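PDB 5I1V: CrmK from Actinoalloteichus sp. WH1-2216-6, which is a flavoenzyme oxidase with covalently bound FAD that takes part in recycling a shunt product during caerulomycin biosynthesis. Local coordinates for residues Glu97-Ala102 against Ile197-Leu202. Residues are numbered along the deposited sequence; the frame is centred on the assembly and turned at random.
Sequences EVEAGA and ITRYWL. With FAD (flavin-adenine dinucleotide), chain E.
V98 and Y200 form a hydrogen-bonded antiparallel pair, V98 N giving to Y200 O (2.8 Å) and Y200 N to V98 O, where strands 95-99 and 196-202 run side by side in the five-stranded sheet of the FAD-binding domain. The pairs on either side, E97 with W201 and E99 with R199, are non-hydrogen-bonded and share a sheet face, on which R199 illustrates how one arginine can tie a strand pair together. Its CB comes within 3.6 Å of V98 O, near E99 CA. CG between the backbone N and carbonyl carbon (chi1 61°) and an extended chi2 set CD 3.3 Å from E97 OE2; the bend at chi3 then swings NE to a salt bridge with E156 on strand 152-160, the neighbour of 196-202 away from 95-99. NH1 makes two salt bridges, to E97 OE2 at 2.7 Å, close to the guanidinium plane, and to the anti lone pair of E99 OE2 at 2.8 Å, tilted from that plane. NH2 bonds T40 and, weakly, a water that donates to E99 OE2. With an alanine in place of R199, E97 and E99 would probably lose their shared cation, leaving two carboxylates close together on one strand, and E156 its salt-bridge partner. Beside this network, E97 CG packs against W201 NE1, which bonds D90. Facing the other way, V98 CG2 touches L202 CD1, and V98 also packs on I107 of helix 104-115. Toward the cofactor, A100 N bonds T198 O from above its carbonyl plane, and the I197 backbone pairs with the adenine: I197 N gives to FAD N1A at 2.9 Å, while FAD N6A returns a bond to I197 O, with A100 CB 3.5 Å from that same amino nitrogen.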
ATOM      1  N   GLU A  97     -17.496  -1.533 -14.280  1.00 17.35           N
ATOM      2  CA  GLU A  97     -16.851  -2.827 -14.551  1.00 18.43           C
ATOM      3  C   GLU A  97     -15.595  -2.947 -13.711  1.00 19.40           C
ATOM      4  O   GLU A  97     -14.755  -2.046 -13.704  1.00 20.86           O
ATOM      5  CB  GLU A  97     -16.494  -2.918 -16.008  1.00 20.13           C
ATOM      6  CG  GLU A  97     -16.076  -4.299 -16.494  1.00 24.96           C
ATOM      7  CD  GLU A  97     -15.561  -4.258 -17.956  1.00 32.03           C
ATOM      8  OE1 GLU A  97     -15.629  -3.173 -18.542  1.00 33.11           O
ATOM      9  OE2 GLU A  97     -15.025  -5.269 -18.487  1.00 32.88           O
ATOM     10  N   VAL A  98     -15.486  -4.051 -12.992  1.00 19.15           N
ATOM     11  CA  VAL A  98     -14.360  -4.305 -12.129  1.00 18.13           C
ATOM     12  C   VAL A  98     -13.826  -5.692 -12.470  1.00 16.92           C
ATOM     13  O   VAL A  98     -14.460  -6.694 -12.124  1.00 17.17           O
ATOM     14  CB  VAL A  98     -14.743  -4.255 -10.627  1.00 18.28           C
ATOM     15  CG1 VAL A  98     -13.540  -4.584  -9.731  1.00 18.74           C
ATOM     16  CG2 VAL A  98     -15.309  -2.905 -10.182  1.00 18.51           C
ATOM     17  N   GLU A  99     -12.662  -5.764 -13.095  1.00 15.57           N
ATOM     18  CA  GLU A  99     -11.995  -7.077 -13.328  1.00 16.75           C
ATOM     19  C   GLU A  99     -11.613  -7.746 -12.029  1.00 17.53           C
ATOM     20  O   GLU A  99     -11.326  -7.056 -11.032  1.00 16.72           O
ATOM     21  CB  GLU A  99     -10.803  -6.952 -14.277  1.00 18.35           C
ATOM     22  CG  GLU A  99     -11.322  -6.886 -15.695  1.00 20.66           C
ATOM     23  CD  GLU A  99     -10.266  -6.669 -16.772  1.00 25.54           C
ATOM     24  OE1 GLU A  99      -9.099  -6.351 -16.421  1.00 27.78           O
ATOM     25  OE2 GLU A  99     -10.615  -6.837 -17.975  1.00 25.19           O
ATOM     26  N   ALA A 100     -11.597  -9.084 -12.038  1.00 17.53           N
ATOM     27  CA  ALA A 100     -11.474  -9.884 -10.776  1.00 18.33           C
ATOM     28  C   ALA A 100     -10.181  -9.616 -10.084  1.00 17.44           C
ATOM     29  O   ALA A 100     -10.042  -9.789  -8.843  1.00 18.78           O
ATOM     30  CB  ALA A 100     -11.553 -11.358 -11.093  1.00 20.60           C
ATOM     31  N   GLY A 101      -9.174  -9.240 -10.854  1.00 19.54           N
ATOM     32  CA  GLY A 101      -7.880  -9.024 -10.243  1.00 19.48           C
ATOM     33  C   GLY A 101      -7.610  -7.635  -9.756  1.00 19.60           C
ATOM     34  O   GLY A 101      -6.525  -7.399  -9.248  1.00 20.96           O
ATOM     35  N   ALA A 102      -8.581  -6.721  -9.833  1.00 17.55           N
ATOM     36  CA  ALA A 102      -8.434  -5.385  -9.228  1.00 17.71           C
ATOM     37  C   ALA A 102      -8.442  -5.543  -7.710  1.00 20.05           C
ATOM     38  O   ALA A 102      -9.157  -6.388  -7.188  1.00 20.68           O
ATOM     39  CB  ALA A 102      -9.595  -4.497  -9.689  1.00 17.79           C
ATOM     40  N   ILE A 197     -14.562 -16.219 -11.982  1.00 17.12           N
ATOM     41  CA  ILE A 197     -15.143 -14.898 -12.158  1.00 17.59           C
ATOM     42  C   ILE A 197     -14.131 -14.043 -12.908  1.00 16.55           C
ATOM     43  O   ILE A 197     -13.025 -13.878 -12.418  1.00 16.50           O
ATOM     44  CB  ILE A 197     -15.449 -14.239 -10.787  1.00 18.20           C
ATOM     45  CG1 ILE A 197     -16.458 -15.083 -10.024  1.00 19.58           C
ATOM     46  CG2 ILE A 197     -16.007 -12.819 -10.919  1.00 18.52           C
ATOM     47  CD1 ILE A 197     -16.271 -14.924  -8.527  1.00 21.79           C
ATOM     48  N   THR A 198     -14.488 -13.494 -14.072  1.00 15.56           N
ATOM     49  CA  THR A 198     -13.571 -12.624 -14.766  1.00 16.13           C
ATOM     50  C   THR A 198     -13.809 -11.123 -14.456  1.00 16.42           C
ATOM     51  O   THR A 198     -12.855 -10.281 -14.449  1.00 15.55           O
ATOM     52  CB  THR A 198     -13.632 -12.912 -16.273  1.00 18.60           C
ATOM     53  OG1 THR A 198     -14.967 -12.886 -16.693  1.00 19.25           O
ATOM     54  CG2 THR A 198     -13.075 -14.294 -16.533  1.00 19.75           C
ATOM     55  N   ARG A 199     -15.064 -10.743 -14.239  1.00 16.01           N
ATOM     56  CA  ARG A 199     -15.370  -9.339 -13.949  1.00 17.88           C
ATOM     57  C   ARG A 199     -16.738  -9.234 -13.306  1.00 16.43           C
ATOM     58  O   ARG A 199     -17.545 -10.108 -13.429  1.00 16.38           O
ATOM     59  CB  ARG A 199     -15.299  -8.434 -15.210  1.00 19.78           C
ATOM     60  CG  ARG A 199     -16.277  -8.809 -16.288  1.00 20.67           C
ATOM     61  CD  ARG A 199     -15.860  -8.364 -17.708  1.00 22.39           C
ATOM     62  NE  ARG A 199     -14.759  -9.160 -18.211  1.00 25.91           N
ATOM     63  CZ  ARG A 199     -13.559  -8.689 -18.539  1.00 28.20           C
ATOM     64  NH1 ARG A 199     -13.326  -7.393 -18.538  1.00 29.37           N
ATOM     65  NH2 ARG A 199     -12.609  -9.523 -18.920  1.00 28.09           N
ATOM     66  N   TYR A 200     -16.962  -8.126 -12.630  1.00 15.98           N
ATOM     67  CA  TYR A 200     -18.193  -7.838 -11.899  1.00 17.38           C
ATOM     68  C   TYR A 200     -18.642  -6.497 -12.447  1.00 16.20           C
ATOM     69  O   TYR A 200     -17.807  -5.675 -12.887  1.00 17.62           O
ATOM     70  CB  TYR A 200     -17.932  -7.601 -10.403  1.00 18.54           C
ATOM     71  CG  TYR A 200     -17.416  -8.719  -9.554  1.00 19.75           C
ATOM     72  CD1 TYR A 200     -18.299  -9.629  -9.007  1.00 20.50           C
ATOM     73  CD2 TYR A 200     -16.059  -8.835  -9.230  1.00 20.61           C
ATOM     74  CE1 TYR A 200     -17.883 -10.637  -8.148  1.00 23.16           C
ATOM     75  CE2 TYR A 200     -15.614  -9.862  -8.372  1.00 21.90           C
ATOM     76  CZ  TYR A 200     -16.540 -10.756  -7.824  1.00 24.80           C
ATOM     77  OH  TYR A 200     -16.186 -11.774  -6.951  1.00 24.93           O
ATOM     78  N   TRP A 201     -19.918  -6.241 -12.346  1.00 16.85           N
ATOM     79  CA  TRP A 201     -20.472  -4.924 -12.619  1.00 17.12           C
ATOM     80  C   TRP A 201     -21.218  -4.452 -11.385  1.00 16.84           C
ATOM     81  O   TRP A 201     -22.088  -5.144 -10.850  1.00 17.03           O
ATOM     82  CB  TRP A 201     -21.422  -4.958 -13.827  1.00 16.98           C
ATOM     83  CG  TRP A 201     -20.741  -5.030 -15.159  1.00 18.36           C
ATOM     84  CD1 TRP A 201     -20.302  -4.005 -15.909  1.00 20.22           C
ATOM     85  CD2 TRP A 201     -20.408  -6.226 -15.875  1.00 18.42           C
ATOM     86  NE1 TRP A 201     -19.727  -4.473 -17.080  1.00 21.56           N
ATOM     87  CE2 TRP A 201     -19.783  -5.837 -17.079  1.00 20.26           C
ATOM     88  CE3 TRP A 201     -20.612  -7.573 -15.631  1.00 18.72           C
ATOM     89  CZ2 TRP A 201     -19.376  -6.761 -18.048  1.00 20.83           C
ATOM     90  CZ3 TRP A 201     -20.191  -8.502 -16.579  1.00 19.75           C
ATOM     91  CH2 TRP A 201     -19.601  -8.088 -17.781  1.00 20.79           C
ATOM     92  N   LEU A 202     -20.921  -3.213 -10.980  1.00 17.13           N
ATOM     93  CA  LEU A 202     -21.486  -2.648  -9.818  1.00 18.34           C
ATOM     94  C   LEU A 202     -22.347  -1.438 -10.122  1.00 19.01           C
ATOM     95  O   LEU A 202     -21.921  -0.530 -10.829  1.00 19.26           O
ATOM     96  CB  LEU A 202     -20.378  -2.229  -8.834  1.00 19.39           C
ATOM     97  CG  LEU A 202     -19.359  -3.311  -8.451  1.00 23.59           C
ATOM     98  CD1 LEU A 202     -18.202  -2.699  -7.680  1.00 24.63           C
ATOM     99  CD2 LEU A 202     -19.995  -4.370  -7.599  1.00 23.64           C
TER
HETATM  100  PA  FAD E 600      -7.605 -15.207  -3.069  1.00 17.22           P
HETATM  101  O1A FAD E 600      -6.701 -15.851  -2.048  1.00 15.45           O
HETATM  102  O2A FAD E 600      -6.981 -14.915  -4.402  1.00 14.76           O
HETATM  103  O5B FAD E 600      -8.907 -16.064  -3.255  1.00 16.74           O
HETATM  104  C5B FAD E 600      -9.827 -16.316  -2.198  1.00 16.98           C
HETATM  105  C4B FAD E 600     -10.720 -17.503  -2.584  1.00 16.83           C
HETATM  106  O4B FAD E 600     -11.549 -17.057  -3.677  1.00 17.68           O
HETATM  107  C3B FAD E 600     -10.047 -18.754  -3.107  1.00 17.71           C
HETATM  108  O3B FAD E 600     -10.907 -19.854  -2.867  1.00 20.41           O
HETATM  109  C2B FAD E 600      -9.973 -18.520  -4.590  1.00 16.90           C
HETATM  110  O2B FAD E 600      -9.676 -19.641  -5.428  1.00 18.02           O
HETATM  111  C1B FAD E 600     -11.299 -17.794  -4.850  1.00 16.12           C
HETATM  112  N9A FAD E 600     -11.187 -16.816  -5.960  1.00 15.71           N
HETATM  113  C8A FAD E 600     -10.287 -15.801  -6.136  1.00 15.31           C
HETATM  114  N7A FAD E 600     -10.475 -15.214  -7.362  1.00 15.00           N
HETATM  115  C5A FAD E 600     -11.481 -15.859  -7.916  1.00 14.11           C
HETATM  116  C6A FAD E 600     -12.163 -15.696  -9.175  1.00 15.12           C
HETATM  117  N6A FAD E 600     -11.757 -14.713  -9.955  1.00 14.87           N
HETATM  118  N1A FAD E 600     -13.160 -16.546  -9.444  1.00 15.51           N
HETATM  119  C2A FAD E 600     -13.511 -17.550  -8.612  1.00 16.59           C
HETATM  120  N3A FAD E 600     -12.958 -17.731  -7.386  1.00 16.01           N
HETATM  121  C4A FAD E 600     -11.910 -16.928  -7.067  1.00 14.81           C
HETATM  122  N1  FAD E 600     -13.162  -9.111   3.869  1.00 25.95           N
HETATM  123  C2  FAD E 600     -14.144  -8.215   4.123  1.00 29.03           C
HETATM  124  O2  FAD E 600     -15.315  -8.476   3.823  1.00 30.05           O
HETATM  125  N3  FAD E 600     -13.912  -7.015   4.698  1.00 29.79           N
HETATM  126  C4  FAD E 600     -12.718  -6.605   5.108  1.00 25.46           C
HETATM  127  O4  FAD E 600     -12.555  -5.469   5.599  1.00 25.44           O
HETATM  128  C4X FAD E 600     -11.589  -7.493   4.869  1.00 25.81           C
HETATM  129  N5  FAD E 600     -10.334  -7.142   5.259  1.00 26.47           N
HETATM  130  C5X FAD E 600      -9.309  -7.941   4.927  1.00 25.88           C
HETATM  131  C6  FAD E 600      -7.999  -7.526   5.170  1.00 26.68           C
HETATM  132  C7  FAD E 600      -6.885  -8.308   4.866  1.00 25.67           C
HETATM  133  C7M FAD E 600      -5.476  -7.776   5.158  1.00 26.17           C
HETATM  134  C8  FAD E 600      -7.148  -9.627   4.253  1.00 23.51           C
HETATM  135  C8M FAD E 600      -6.019 -10.560   3.908  1.00 22.91           C
HETATM  136  C9  FAD E 600      -8.450 -10.075   4.003  1.00 23.02           C
HETATM  137  C9A FAD E 600      -9.546  -9.273   4.315  1.00 23.36           C
HETATM  138  N10 FAD E 600     -10.860  -9.682   4.059  1.00 21.51           N
HETATM  139  C10 FAD E 600     -11.900  -8.799   4.282  1.00 24.11           C
HETATM  140  C1' FAD E 600     -11.180 -11.062   3.691  1.00 19.85           C
HETATM  141  C2' FAD E 600     -11.265 -11.206   2.206  1.00 18.81           C
HETATM  142  O2' FAD E 600     -12.530 -10.741   1.780  1.00 21.00           O
HETATM  143  C3' FAD E 600     -11.025 -12.607   1.752  1.00 18.22           C
HETATM  144  O3' FAD E 600      -9.710 -13.024   2.212  1.00 17.92           O
HETATM  145  C4' FAD E 600     -11.166 -12.736   0.220  1.00 18.50           C
HETATM  146  O4' FAD E 600     -11.567 -14.077  -0.061  1.00 19.37           O
HETATM  147  C5' FAD E 600      -9.860 -12.396  -0.470  1.00 18.50           C
HETATM  148  O5' FAD E 600     -10.076 -12.443  -1.881  1.00 17.14           O
HETATM  149  P   FAD E 600      -8.765 -12.486  -2.773  1.00 17.24           P
HETATM  150  O1P FAD E 600      -7.820 -11.420  -2.359  1.00 18.16           O
HETATM  151  O2P FAD E 600      -9.150 -12.573  -4.216  1.00 17.95           O
HETATM  152  O3P FAD E 600      -8.127 -13.906  -2.319  1.00 17.24           O
HETATM  153  O   HOH W   1      -9.582  -8.351 -19.826  1.00 35.90           O